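Local coordinates for DUF3863 domain-containing protein (Parabacteroides distasonis, PDB 3LM3) that is of unknown function but is probably a carbohydrate-active enzyme, a putative glycoside hydrolase or polysaccharide deacetylase, at residues Leu25-Arg38 with Leu72-Gly84. Residues are numbered along the deposited sequence; the frame is centred on the assembly and turned at random.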
loop_
_atom_site.group_PDB
_atom_site.type_symbol
_atom_site.label_atom_id
_atom_site.label_comp_id
_atom_site.label_asym_id
_atom_site.label_seq_id
_atom_site.Cartn_x
_atom_site.Cartn_y
_atom_site.Cartn_z
ATOM N N LEU A 25 -3.087 -9.244 -2.464
ATOM C CA LEU A 25 -2.000 -9.202 -3.422
ATOM C C LEU A 25 -2.482 -8.656 -4.746
ATOM O O LEU A 25 -3.580 -8.979 -5.212
ATOM C CB LEU A 25 -1.465 -10.611 -3.690
ATOM C CG LEU A 25 -0.458 -10.769 -4.833
ATOM C CD1 LEU A 25 0.842 -10.028 -4.537
ATOM C CD2 LEU A 25 -0.184 -12.270 -5.111
ATOM N N CYS A 26 -1.657 -7.834 -5.355
ATOM C CA CYS A 26 -1.804 -7.435 -6.750
ATOM C C CYS A 26 -0.565 -7.855 -7.537
ATOM O O CYS A 26 0.570 -7.695 -7.060
ATOM C CB CYS A 26 -1.978 -5.936 -6.869
ATOM S SG CYS A 26 -1.832 -5.264 -8.558
ATOM N N ILE A 27 -0.799 -8.433 -8.708
ATOM C CA ILE A 27 0.260 -8.688 -9.694
ATOM C C ILE A 27 0.112 -7.660 -10.816
ATOM O O ILE A 27 -0.995 -7.537 -11.405
ATOM C CB ILE A 27 0.226 -10.142 -10.253
ATOM C CG1 ILE A 27 0.470 -11.140 -9.128
ATOM C CG2 ILE A 27 1.284 -10.308 -11.371
ATOM C CD1 ILE A 27 0.334 -12.561 -9.543
HETATM N N MSE A 28 1.177 -6.909 -11.094
HETATM C CA MSE A 28 1.178 -5.825 -12.068
HETATM C C MSE A 28 1.698 -6.306 -13.420
HETATM O O MSE A 28 2.734 -7.000 -13.489
HETATM C CB MSE A 28 2.040 -4.668 -11.605
HETATM C CG MSE A 28 2.112 -3.497 -12.534
HETATM SE SE MSE A 28 3.319 -2.159 -11.824
HETATM C CE MSE A 28 2.766 -0.694 -12.966
ATOM N N ILE A 29 0.973 -5.946 -14.470
ATOM C CA ILE A 29 1.337 -6.222 -15.860
ATOM C C ILE A 29 1.576 -4.876 -16.564
ATOM O O ILE A 29 0.763 -3.966 -16.490
ATOM C CB ILE A 29 0.228 -6.967 -16.602
ATOM C CG1 ILE A 29 -0.232 -8.225 -15.853
ATOM C CG2 ILE A 29 0.677 -7.299 -18.044
ATOM C CD1 ILE A 29 0.801 -9.236 -15.604
ATOM N N ARG A 30 2.698 -4.740 -17.277
ATOM C CA ARG A 30 3.108 -3.457 -17.877
ATOM C C ARG A 30 3.944 -3.707 -19.119
ATOM O O ARG A 30 4.295 -4.847 -19.385
ATOM C CB ARG A 30 3.878 -2.615 -16.842
ATOM C CG ARG A 30 5.201 -3.200 -16.410
ATOM C CD ARG A 30 5.633 -2.713 -15.050
ATOM N NE ARG A 30 7.038 -2.988 -14.832
ATOM C CZ ARG A 30 7.671 -2.754 -13.689
ATOM N NH1 ARG A 30 7.009 -2.311 -12.627
ATOM N NH2 ARG A 30 8.995 -2.969 -13.636
ATOM N N THR A 31 4.259 -2.650 -19.881
ATOM C CA THR A 31 5.175 -2.717 -21.014
ATOM C C THR A 31 6.489 -2.015 -20.713
ATOM O O THR A 31 7.490 -2.277 -21.363
ATOM C CB THR A 31 4.592 -2.177 -22.341
ATOM O OG1 THR A 31 4.758 -0.750 -22.440
ATOM C CG2 THR A 31 3.127 -2.610 -22.582
ATOM N N THR A 32 6.479 -1.093 -19.771
ATOM C CA THR A 32 7.668 -0.381 -19.273
ATOM C C THR A 32 7.405 -0.087 -17.786
ATOM O O THR A 32 6.243 -0.197 -17.333
ATOM C CB THR A 32 7.933 0.943 -20.025
ATOM O OG1 THR A 32 6.895 1.889 -19.712
ATOM C CG2 THR A 32 8.004 0.770 -21.526
ATOM N N PRO A 33 8.438 0.252 -16.985
ATOM C CA PRO A 33 8.215 0.238 -15.553
ATOM C C PRO A 33 7.292 1.286 -14.968
ATOM O O PRO A 33 6.545 0.978 -14.041
ATOM C CB PRO A 33 9.623 0.392 -14.958
ATOM C CG PRO A 33 10.509 -0.171 -15.980
ATOM C CD PRO A 33 9.881 0.209 -17.299
ATOM N N TRP A 34 7.341 2.509 -15.492
ATOM C CA TRP A 34 6.665 3.656 -14.862
ATOM C C TRP A 34 5.840 4.407 -15.901
ATOM O O TRP A 34 6.007 5.626 -16.126
ATOM C CB TRP A 34 7.695 4.611 -14.234
ATOM C CG TRP A 34 8.555 4.041 -13.122
ATOM C CD1 TRP A 34 8.311 2.950 -12.366
ATOM C CD2 TRP A 34 9.805 4.584 -12.655
ATOM N NE1 TRP A 34 9.338 2.766 -11.439
ATOM C CE2 TRP A 34 10.256 3.762 -11.601
ATOM C CE3 TRP A 34 10.571 5.696 -13.018
ATOM C CZ2 TRP A 34 11.451 4.001 -10.914
ATOM C CZ3 TRP A 34 11.772 5.933 -12.329
ATOM C CH2 TRP A 34 12.185 5.092 -11.290
ATOM N N GLU A 35 4.963 3.687 -16.580
ATOM C CA GLU A 35 4.150 4.276 -17.644
ATOM C C GLU A 35 2.807 4.710 -17.051
ATOM O O GLU A 35 1.841 3.950 -16.956
ATOM C CB GLU A 35 4.044 3.393 -18.885
ATOM C CG GLU A 35 3.568 1.948 -18.606
ATOM C CD GLU A 35 3.701 1.021 -19.781
ATOM O OE1 GLU A 35 4.334 1.390 -20.821
ATOM O OE2 GLU A 35 3.137 -0.086 -19.694
ATOM N N VAL A 36 2.764 5.975 -16.657
ATOM C CA VAL A 36 1.561 6.554 -16.050
ATOM C C VAL A 36 0.506 6.896 -17.083
ATOM O O VAL A 36 -0.670 7.056 -16.741
ATOM C CB VAL A 36 1.920 7.826 -15.254
ATOM C CG1 VAL A 36 2.843 7.498 -14.049
ATOM C CG2 VAL A 36 2.542 8.915 -16.109
ATOM N N SER A 37 0.892 6.977 -18.355
ATOM C CA SER A 37 -0.060 7.142 -19.444
ATOM C C SER A 37 0.481 6.447 -20.683
ATOM O O SER A 37 1.497 5.756 -20.610
ATOM C CB SER A 37 -0.365 8.627 -19.677
ATOM O OG SER A 37 -1.430 8.778 -20.592
ATOM N N ARG A 38 -0.175 6.620 -21.817
ATOM C CA ARG A 38 0.279 5.958 -23.030
ATOM C C ARG A 38 1.656 6.455 -23.482
ATOM O O ARG A 38 2.536 5.666 -23.832
ATOM C CB ARG A 38 -0.715 6.183 -24.166
ATOM C CG ARG A 38 -2.042 5.525 -23.929
ATOM C CD ARG A 38 -3.031 5.806 -25.055
ATOM N NE ARG A 38 -4.320 5.113 -24.862
ATOM C CZ ARG A 38 -5.408 5.638 -24.277
ATOM N NH1 ARG A 38 -5.394 6.885 -23.798
ATOM N NH2 ARG A 38 -6.522 4.920 -24.173
ATOM N N LEU A 72 -6.588 -12.707 -6.148
ATOM C CA LEU A 72 -5.722 -11.538 -6.184
ATOM C C LEU A 72 -6.222 -10.543 -7.221
ATOM O O LEU A 72 -7.146 -10.810 -7.988
ATOM C CB LEU A 72 -4.293 -11.978 -6.456
ATOM C CG LEU A 72 -3.973 -12.727 -7.750
ATOM C CD1 LEU A 72 -4.027 -11.837 -8.999
ATOM C CD2 LEU A 72 -2.598 -13.449 -7.621
ATOM N N THR A 73 -5.609 -9.367 -7.237
ATOM C CA THR A 73 -5.892 -8.327 -8.195
ATOM C C THR A 73 -4.832 -8.293 -9.265
ATOM O O THR A 73 -3.653 -8.106 -8.953
ATOM C CB THR A 73 -5.945 -6.975 -7.482
ATOM O OG1 THR A 73 -6.975 -7.009 -6.481
ATOM C CG2 THR A 73 -6.197 -5.815 -8.433
ATOM N N TRP A 74 -5.248 -8.425 -10.517
ATOM C CA TRP A 74 -4.375 -8.182 -11.668
ATOM C C TRP A 74 -4.497 -6.727 -12.031
ATOM O O TRP A 74 -5.598 -6.234 -12.288
ATOM C CB TRP A 74 -4.839 -9.034 -12.836
ATOM C CG TRP A 74 -4.745 -10.513 -12.615
ATOM C CD1 TRP A 74 -5.773 -11.360 -12.260
ATOM C CD2 TRP A 74 -3.579 -11.350 -12.767
ATOM N NE1 TRP A 74 -5.307 -12.648 -12.188
ATOM C CE2 TRP A 74 -3.964 -12.665 -12.494
ATOM C CE3 TRP A 74 -2.227 -11.092 -13.094
ATOM C CZ2 TRP A 74 -3.074 -13.738 -12.554
ATOM C CZ3 TRP A 74 -1.346 -12.158 -13.165
ATOM C CH2 TRP A 74 -1.760 -13.469 -12.896
ATOM N N GLY A 75 -3.389 -6.020 -12.070
ATOM C CA GLY A 75 -3.397 -4.622 -12.408
ATOM C C GLY A 75 -2.593 -4.366 -13.666
ATOM O O GLY A 75 -1.417 -4.740 -13.739
ATOM N N PHE A 76 -3.209 -3.721 -14.663
ATOM C CA PHE A 76 -2.578 -3.463 -15.961
ATOM C C PHE A 76 -2.357 -1.977 -16.189
ATOM O O PHE A 76 -3.254 -1.168 -15.961
ATOM C CB PHE A 76 -3.507 -3.903 -17.096
ATOM C CG PHE A 76 -3.650 -5.403 -17.275
ATOM C CD1 PHE A 76 -4.406 -6.175 -16.417
ATOM C CD2 PHE A 76 -3.042 -6.016 -18.342
ATOM C CE1 PHE A 76 -4.529 -7.555 -16.634
ATOM C CE2 PHE A 76 -3.152 -7.393 -18.550
ATOM C CZ PHE A 76 -3.878 -8.141 -17.696
ATOM N N THR A 77 -1.204 -1.612 -16.742
ATOM C CA THR A 77 -1.041 -0.267 -17.269
ATOM C C THR A 77 -1.867 -0.089 -18.562
ATOM O O THR A 77 -2.326 -1.059 -19.155
ATOM C CB THR A 77 0.393 0.014 -17.624
ATOM O OG1 THR A 77 0.792 -0.854 -18.700
ATOM C CG2 THR A 77 1.284 -0.143 -16.418
HETATM N N MSE A 78 -2.028 1.152 -19.009
HETATM C CA MSE A 78 -2.801 1.382 -20.222
HETATM C C MSE A 78 -2.162 0.693 -21.393
HETATM O O MSE A 78 -2.847 0.055 -22.196
HETATM C CB MSE A 78 -2.985 2.869 -20.517
HETATM C CG MSE A 78 -3.932 3.094 -21.679
HETATM SE SE MSE A 78 -5.788 2.751 -21.220
HETATM C CE MSE A 78 -6.105 4.434 -20.264
ATOM N N ASN A 79 -0.848 0.809 -21.496
ATOM C CA ASN A 79 -0.169 0.187 -22.636
ATOM C C ASN A 79 -0.278 -1.337 -22.600
ATOM O O ASN A 79 -0.423 -1.966 -23.652
ATOM C CB ASN A 79 1.287 0.666 -22.708
ATOM C CG ASN A 79 1.397 2.132 -23.119
ATOM O OD1 ASN A 79 0.485 2.666 -23.762
ATOM N ND2 ASN A 79 2.463 2.797 -22.695
ATOM N N ALA A 80 -0.282 -1.946 -21.403
ATOM C CA ALA A 80 -0.467 -3.398 -21.318
ATOM C C ALA A 80 -1.899 -3.802 -21.681
ATOM O O ALA A 80 -2.132 -4.887 -22.235
ATOM C CB ALA A 80 -0.106 -3.909 -19.960
ATOM N N LEU A 81 -2.885 -2.957 -21.348
ATOM C CA LEU A 81 -4.272 -3.231 -21.744
ATOM C C LEU A 81 -4.473 -3.189 -23.243
ATOM O O LEU A 81 -5.267 -3.943 -23.792
ATOM C CB LEU A 81 -5.254 -2.213 -21.147
ATOM C CG LEU A 81 -5.540 -2.380 -19.676
ATOM C CD1 LEU A 81 -6.427 -1.200 -19.229
ATOM C CD2 LEU A 81 -6.143 -3.767 -19.385
ATOM N N GLU A 82 -3.758 -2.282 -23.906
ATOM C CA GLU A 82 -4.000 -2.001 -25.328
ATOM C C GLU A 82 -3.074 -2.696 -26.302
ATOM O O GLU A 82 -3.396 -2.756 -27.503
ATOM C CB GLU A 82 -3.948 -0.493 -25.555
ATOM C CG GLU A 82 -5.119 0.253 -24.959
ATOM C CD GLU A 82 -5.097 1.744 -25.252
ATOM O OE1 GLU A 82 -4.003 2.347 -25.316
ATOM O OE2 GLU A 82 -6.200 2.322 -25.384
ATOM N N ASP A 83 -1.970 -3.254 -25.822
ATOM C CA ASP A 83 -0.955 -3.779 -26.723
ATOM C C ASP A 83 -1.483 -4.974 -27.508
ATOM O O ASP A 83 -1.998 -5.924 -26.929
ATOM C CB ASP A 83 0.278 -4.185 -25.943
ATOM C CG ASP A 83 1.500 -4.253 -26.825
ATOM O OD1 ASP A 83 1.670 -5.243 -27.565
ATOM O OD2 ASP A 83 2.264 -3.259 -26.835
ATOM N N GLY A 84 -1.321 -4.931 -28.829
ATOM C CA GLY A 84 -1.855 -5.952 -29.707
ATOM C C GLY A 84 -0.935 -7.126 -29.950
ATOM O O GLY A 84 -1.308 -8.051 -30.681
HETATM O O HOH W 1 -0.882 3.557 -17.663
HETATM O O HOH W 2 0.564 2.937 -20.097
#
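Parallel strands 21-29 and 73-76, joined through helix 53-64, form a beta-alpha-beta unit, consistent with the (beta/alpha) barrel of the glycoside hydrolase/deacetylase clan; beyond them the loop after strand 21-29 packs against the start and one side of helix 78-82. Five backbone hydrogen bonds join the segments, their donors alternating between the two, from Thr73 N to Leu25 O (2.9 Å) as far as Thr77 N to Ile29 O. On the face carrying Ile27 and Ile29, Ile29 CB makes a CH-pi contact over one face of the Phe76 ring, 4.1 Å from its centroid, while Ile27 CG2 meets Trp74 CZ3 obliquely; helices 53-64 and 86-102 cover Trp74. Past the strand ends, the buried Glu35 carboxylate ties loop to helix. Its OE2 accepts from Thr77 OG1 at 2.7 Å and, from the opposite face of the carboxylate plane, from Thr31 N. OE1 accepts from the hydroxyls of Thr31 and Thr32 and from Asn79 ND2, so five donors fix the group's rotation. Thr77 is the N-cap: its chi1 of 65° puts OG1 where it accepts from Ala80 N at 3.1 Å while giving its proton to Glu35. Asn79 ND2 also donates to Arg38 O, and a water bridges Glu35 O to Met78 N. At the outer end, Arg38 packs a guanidinium face against Met78 and grips Glu82 side-on, NE to OE1 at 2.8 Å and NH2 to OE2 at 2.9 Å.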